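Local atomic coordinates of lipolytic enzyme (Clostridium thermocellum, PDB entry 2VPT), a protein that hydrolyses acetyl esters of xylan as a family 3 carbohydrate esterase, forming the catalytic domain of a larger cellulosomal protein. Residues K136-N139 with A140-G144; S108-I111 with D112-F115; E17-G21 with G22-S26. All coordinates share one frame; numbering follows the deposited sequence.

How the contacts relate
All three contacts are local and lie within one domain of the SGNH hydrolase clan, where helices pack around a largely parallel sheet. Along the chain contact 3 comes first, in the loop between helices 14-17 and 28-37, then contact 2 inside helix 104-117, then contact 1 at the junction of helices 136-139 and 142-151. Contacts 1 and 2, centres about 17 Å apart, are bridged twice: Y138 and I142 touch L107 of helix 104-117, and K149 of helix 142-151 forms a salt bridge with D112 and a hydrogen bond with S108. Contact 3 lies across the chain's centre from contact 2, their centres about 27 Å apart; contact 3 borders the probable catalytic triad and meets the second subunit.

Contact 1. Residues K136-N139 with A140-G144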
# COMPACT_ATOMS: atom_id res chain seq x y z
N LYS A 136 -23.26 2.54 8.98
CA LYS A 136 -23.87 2.42 10.31
C LYS A 136 -24.75 1.17 10.44
O LYS A 136 -24.87 0.59 11.51
CB LYS A 136 -24.69 3.68 10.63
CG LYS A 136 -23.87 4.97 10.75
CD LYS A 136 -24.77 6.14 11.13
CE LYS A 136 -24.01 7.44 11.19
NZ LYS A 136 -24.92 8.60 11.41
N GLN A 137 -25.35 0.74 9.33
CA GLN A 137 -26.18 -0.44 9.34
C GLN A 137 -25.39 -1.70 9.70
O GLN A 137 -25.87 -2.59 10.39
CB GLN A 137 -26.85 -0.64 7.98
CG GLN A 137 -28.04 -1.57 8.02
CD GLN A 137 -28.71 -1.79 6.68
OE1 GLN A 137 -28.16 -1.48 5.62
NE2 GLN A 137 -29.90 -2.36 6.72
N TYR A 138 -24.16 -1.76 9.20
CA TYR A 138 -23.25 -2.86 9.53
C TYR A 138 -22.67 -2.68 10.94
O TYR A 138 -22.62 -3.64 11.72
CB TYR A 138 -22.13 -2.94 8.49
CG TYR A 138 -21.09 -3.99 8.78
CD1 TYR A 138 -21.43 -5.30 9.02
CD2 TYR A 138 -19.74 -3.67 8.81
CE1 TYR A 138 -20.50 -6.26 9.28
CE2 TYR A 138 -18.80 -4.62 9.07
CZ TYR A 138 -19.17 -5.92 9.31
OH TYR A 138 -18.25 -6.90 9.59
N ASN A 139 -22.29 -1.46 11.29
CA ASN A 139 -21.78 -1.20 12.65
C ASN A 139 -22.75 -1.75 13.70
O ASN A 139 -22.34 -2.35 14.69
CB ASN A 139 -21.62 0.29 12.90
CG ASN A 139 -20.41 0.89 12.21
OD1 ASN A 139 -19.56 0.18 11.67
ND2 ASN A 139 -20.33 2.21 12.24
N ALA A 140 -24.06 -1.56 13.46
CA ALA A 140 -25.07 -1.96 14.43
C ALA A 140 -24.98 -3.42 14.83
O ALA A 140 -25.28 -3.76 15.98
CB ALA A 140 -26.47 -1.68 13.88
N VAL A 141 -24.61 -4.31 13.91
CA VAL A 141 -24.62 -5.75 14.21
C VAL A 141 -23.39 -6.27 14.94
O VAL A 141 -23.43 -7.34 15.54
CB VAL A 141 -24.85 -6.62 12.94
CG1 VAL A 141 -26.09 -6.12 12.16
CG2 VAL A 141 -23.62 -6.66 12.04
N ILE A 142 -22.30 -5.51 14.94
CA ILE A 142 -21.03 -6.04 15.42
C ILE A 142 -20.95 -6.26 16.94
O ILE A 142 -20.50 -7.31 17.37
CB ILE A 142 -19.87 -5.17 14.90
CG1 ILE A 142 -19.81 -5.24 13.37
CG2 ILE A 142 -18.53 -5.64 15.49
CD1 ILE A 142 -18.81 -4.29 12.73
N PRO A 143 -21.40 -5.27 17.75
CA PRO A 143 -21.28 -5.50 19.21
C PRO A 143 -21.96 -6.77 19.72
O PRO A 143 -21.44 -7.45 20.60
CB PRO A 143 -21.93 -4.26 19.82
CG PRO A 143 -22.08 -3.28 18.77
CD PRO A 143 -21.94 -3.94 17.44
N GLY A 144 -23.13 -7.10 19.18
CA GLY A 144 -23.85 -8.29 19.61
C GLY A 144 -23.15 -9.58 19.23
O GLY A 144 -23.14 -10.54 19.99
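The CD1 methyl of I142 lies over one face of the Y138 ring, 4.0 Å from the ring centroid and displaced toward the rim, so that its closest ring atom is Y138 CE2, 3.7 Å from I142 CD1. This CH-pi contact depends on both side chains: with chi1 of 177°, Y138 places CG beside its own carbonyl carbon and swings the ring along the chain toward the next turn, while CG1 and CD1 of I142 reach back to meet it. V141 comes up to the ring obliquely and crosses Y138 at about a right angle, its CG2 lying 4.0 Å from Y138 CD1. The Y138 hydroxyl is tied to I91 O, which fixes the far end of the ring.

Beneath these side chains the backbone passes from the short helix 136-139 into helix 142-151. A140 N still closes a helical bond to K136 O at 3.0 Å, but the next two bonds are shorter steps: V141 N to Y138 O (3.0 Å) and I142 N to N139 O (3.2 Å), the latter closing a type I beta turn from N139 to I142. Both of these acceptors are approached from well above the carbonyl plane. P143 has no N-H to offer, and its CD packs 3.2 Å from N139 O. The N139 amide faces away from the turn, where ND2 hydrogen-bonds to Y128 O at the end of helix 136-139. I142 and P143 both rest on F158 of strand 156-159, while Y138 and I142 touch L107 of helix 104-117.

Contact 2. Residues S108-I111 with D112-F115; sequences SNLI and DQIF
I111 and F115, one helical turn apart, run side by side in the same direction, with I111 CG2 3.8 Å from F115 CE2. The ring also lies obliquely against the preceding turn of backbone, F115 CD2 coming 3.4 Å from I111 O. A second apolar pair, L110 with I114, crosses at a slant: the leucine CG is 4.2 Å from the CD1 of I114, whose CG1 packs close to L110 O.

The backbone bonds form the regular ladder of an alpha helix, from D112 N to S108 O, Q113 N to N109 O, I114 N to L110 O and F115 N to I111 O. The second of these, Q113 N to N109 O, measures 2.9 Å, while that from F115 N to I111 O is longer at 3.3 Å.

Polar side chains meet through water. One molecule accepts a bond of 2.6 Å from S108 OG and donates to N109 OD1 and, at 2.9 Å, to D112 OD2, linking three side chains over one turn. A chi1 of -68° sets the D112 carboxylate beside its own backbone N and back over S108 O. From there OD1 forms a salt bridge with K149, whose NZ also bonds S108 OG, so one ammonium group engages both residues. The extended Q113 side chain points to a different flank of the helix, and NE2 bonds N76 OD1 and A72 O.

Within the alpha/beta fold, L110, Q113 and I114 pack on helix 68-82, I111, I114 and F115 on L123 of strand 122-126, and S108 and I111 against I145 of helix 142-151.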
# COMPACT_ATOMS: atom_id res chain seq x y z
N SER A 108 -19.17 -13.54 12.08
CA SER A 108 -19.27 -14.50 13.17
C SER A 108 -18.45 -15.74 12.86
O SER A 108 -17.70 -16.23 13.70
CB SER A 108 -20.74 -14.90 13.37
OG SER A 108 -20.88 -15.78 14.48
N ASN A 109 -18.59 -16.24 11.64
CA ASN A 109 -17.85 -17.42 11.22
C ASN A 109 -16.34 -17.18 11.14
O ASN A 109 -15.55 -18.07 11.45
CB ASN A 109 -18.36 -17.96 9.87
CG ASN A 109 -19.76 -18.52 9.97
OD1 ASN A 109 -20.25 -18.82 11.06
ND2 ASN A 109 -20.41 -18.65 8.82
N LEU A 110 -15.95 -15.99 10.69
CA LEU A 110 -14.53 -15.64 10.64
C LEU A 110 -13.90 -15.59 12.03
O LEU A 110 -12.79 -16.06 12.21
CB LEU A 110 -14.35 -14.32 9.89
CG LEU A 110 -12.92 -13.75 9.85
CD1 LEU A 110 -11.95 -14.76 9.24
CD2 LEU A 110 -12.93 -12.47 9.04
N ILE A 111 -14.61 -15.03 13.01
CA ILE A 111 -14.14 -15.03 14.39
C ILE A 111 -13.92 -16.46 14.87
O ILE A 111 -12.88 -16.80 15.41
CB ILE A 111 -15.12 -14.28 15.33
CG1 ILE A 111 -15.12 -12.77 14.99
CG2 ILE A 111 -14.78 -14.52 16.81
CD1 ILE A 111 -16.31 -12.02 15.55
N ASP A 112 -14.91 -17.32 14.64
CA ASP A 112 -14.79 -18.73 15.03
C ASP A 112 -13.60 -19.39 14.36
O ASP A 112 -12.86 -20.14 14.99
CB ASP A 112 -16.05 -19.52 14.67
CG ASP A 112 -17.28 -19.12 15.49
OD1 ASP A 112 -17.15 -18.35 16.46
OD2 ASP A 112 -18.38 -19.60 15.14
N GLN A 113 -13.42 -19.10 13.08
CA GLN A 113 -12.32 -19.67 12.31
C GLN A 113 -10.95 -19.30 12.87
O GLN A 113 -10.06 -20.13 12.98
CB GLN A 113 -12.42 -19.21 10.86
CG GLN A 113 -11.33 -19.75 9.95
CD GLN A 113 -11.42 -19.20 8.53
OE1 GLN A 113 -12.45 -18.67 8.14
NE2 GLN A 113 -10.35 -19.31 7.78
N ILE A 114 -10.79 -18.03 13.24
CA ILE A 114 -9.54 -17.56 13.83
C ILE A 114 -9.18 -18.36 15.09
O ILE A 114 -8.05 -18.81 15.23
CB ILE A 114 -9.60 -16.04 14.12
CG1 ILE A 114 -9.60 -15.26 12.79
CG2 ILE A 114 -8.45 -15.60 15.04
CD1 ILE A 114 -10.05 -13.83 12.88
N PHE A 115 -10.14 -18.54 15.99
CA PHE A 115 -9.88 -19.31 17.22
C PHE A 115 -9.67 -20.81 16.97
O PHE A 115 -8.98 -21.48 17.73
CB PHE A 115 -11.00 -19.11 18.23
CG PHE A 115 -11.01 -17.75 18.87
CD1 PHE A 115 -9.98 -17.35 19.71
CD2 PHE A 115 -12.07 -16.88 18.67
CE1 PHE A 115 -10.00 -16.11 20.30
CE2 PHE A 115 -12.09 -15.64 19.27
CZ PHE A 115 -11.05 -15.26 20.09
O HOH W 1 -20.56 -18.29 13.70

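Contact 3. Residues E17-G21 with G22-S26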
# COMPACT_ATOMS: atom_id res chain seq x y z
N GLU A 17 -4.87 -1.21 5.43
CA GLU A 17 -3.76 -0.96 4.52
C GLU A 17 -3.41 0.52 4.52
O GLU A 17 -2.22 0.88 4.45
CB GLU A 17 -4.05 -1.48 3.12
CG GLU A 17 -2.82 -1.42 2.19
CD GLU A 17 -2.94 -2.32 0.97
OE1 GLU A 17 -4.07 -2.57 0.49
OE2 GLU A 17 -1.88 -2.76 0.50
N GLY A 18 -4.43 1.38 4.62
CA GLY A 18 -4.22 2.81 4.83
C GLY A 18 -4.45 3.72 3.65
O GLY A 18 -3.77 4.73 3.48
N MSE A 19 -5.43 3.41 2.81
CA MSE A 19 -5.80 4.35 1.77
C MSE A 19 -6.27 5.65 2.42
O MSE A 19 -6.67 5.68 3.59
CB MSE A 19 -6.88 3.78 0.85
CG MSE A 19 -6.39 2.66 0.00
SE MSE A 19 -7.64 2.16 -1.40
CE MSE A 19 -6.47 1.27 -2.60
N GLY A 20 -6.21 6.74 1.67
CA GLY A 20 -6.51 8.07 2.20
C GLY A 20 -5.22 8.78 2.54
O GLY A 20 -4.23 8.71 1.80
N GLY A 21 -5.24 9.48 3.66
CA GLY A 21 -4.06 10.20 4.12
C GLY A 21 -3.16 9.34 4.98
O GLY A 21 -3.59 8.33 5.53
N GLY A 22 -1.89 9.73 5.07
CA GLY A 22 -0.94 9.06 5.94
C GLY A 22 0.05 8.09 5.31
O GLY A 22 0.65 7.31 6.01
N GLU A 23 0.19 8.12 3.98
CA GLU A 23 1.21 7.32 3.29
C GLU A 23 1.11 5.84 3.58
O GLU A 23 2.11 5.16 3.79
CB GLU A 23 2.62 7.85 3.60
CG GLU A 23 2.77 9.30 3.25
CD GLU A 23 4.19 9.82 3.25
OE1 GLU A 23 5.14 9.12 3.71
OE2 GLU A 23 4.34 10.97 2.76
N MSE A 24 -0.12 5.34 3.57
CA MSE A 24 -0.39 3.91 3.72
C MSE A 24 0.08 3.36 5.06
O MSE A 24 0.47 2.20 5.19
CB MSE A 24 0.18 3.11 2.54
CG MSE A 24 -0.15 3.66 1.16
SE MSE A 24 -2.02 3.61 0.64
CE MSE A 24 -2.18 2.02 1.13
N GLY A 25 -0.01 4.21 6.08
CA GLY A 25 0.25 3.81 7.46
C GLY A 25 -1.00 3.55 8.28
O GLY A 25 -0.90 2.96 9.37
N SER A 26 -2.18 3.97 7.80
CA SER A 26 -3.41 3.70 8.51
C SER A 26 -3.31 4.20 9.95
O SER A 26 -2.67 5.23 10.21
CB SER A 26 -3.71 2.18 8.39
OG SER A 26 -4.84 1.76 9.12
O HOH W 2 -2.56 5.81 5.69
O HOH W 3 -2.27 6.79 2.22
O HOH W 4 -1.22 9.75 1.94
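The folded side chain of selenomethionine M24 packs against E17 and G18: its CE lies 3.7 Å from E17 CG, and its SE is 3.5 Å from G18 O. Bends at chi2 (-67°) and chi3 (-47°) curl the chain back on itself to reach them. S26 CB rests 3.7 Å from G18 CA, so the glycine, with positive phi just after the helix, has the backbone of M24 and S26 close by.

No direct hydrogen bond joins 17-21 to 22-26; water does the work. One molecule donates to G18 O and G21 O and accepts from S26 N at 2.8 Å; a second donates to G18 O and G20 O and accepts from M24 N at 2.9 Å. G18 O thus takes two water bonds. The loop follows helix 14-17, which begins at the probable nucleophile of the GDSL-family esterase fold, and includes a type I' turn from G22 to G25, closed by G25 N to G22 O. M19 leans on H178, probably the histidine of the triad.

Other hydrogen bonds reach outward: E17 OE1 to S64 OG, M24 O to R28 and S50, and E23 OE1 to W66 NE1 of the second subunit, whose M24 packs on E17 and M19.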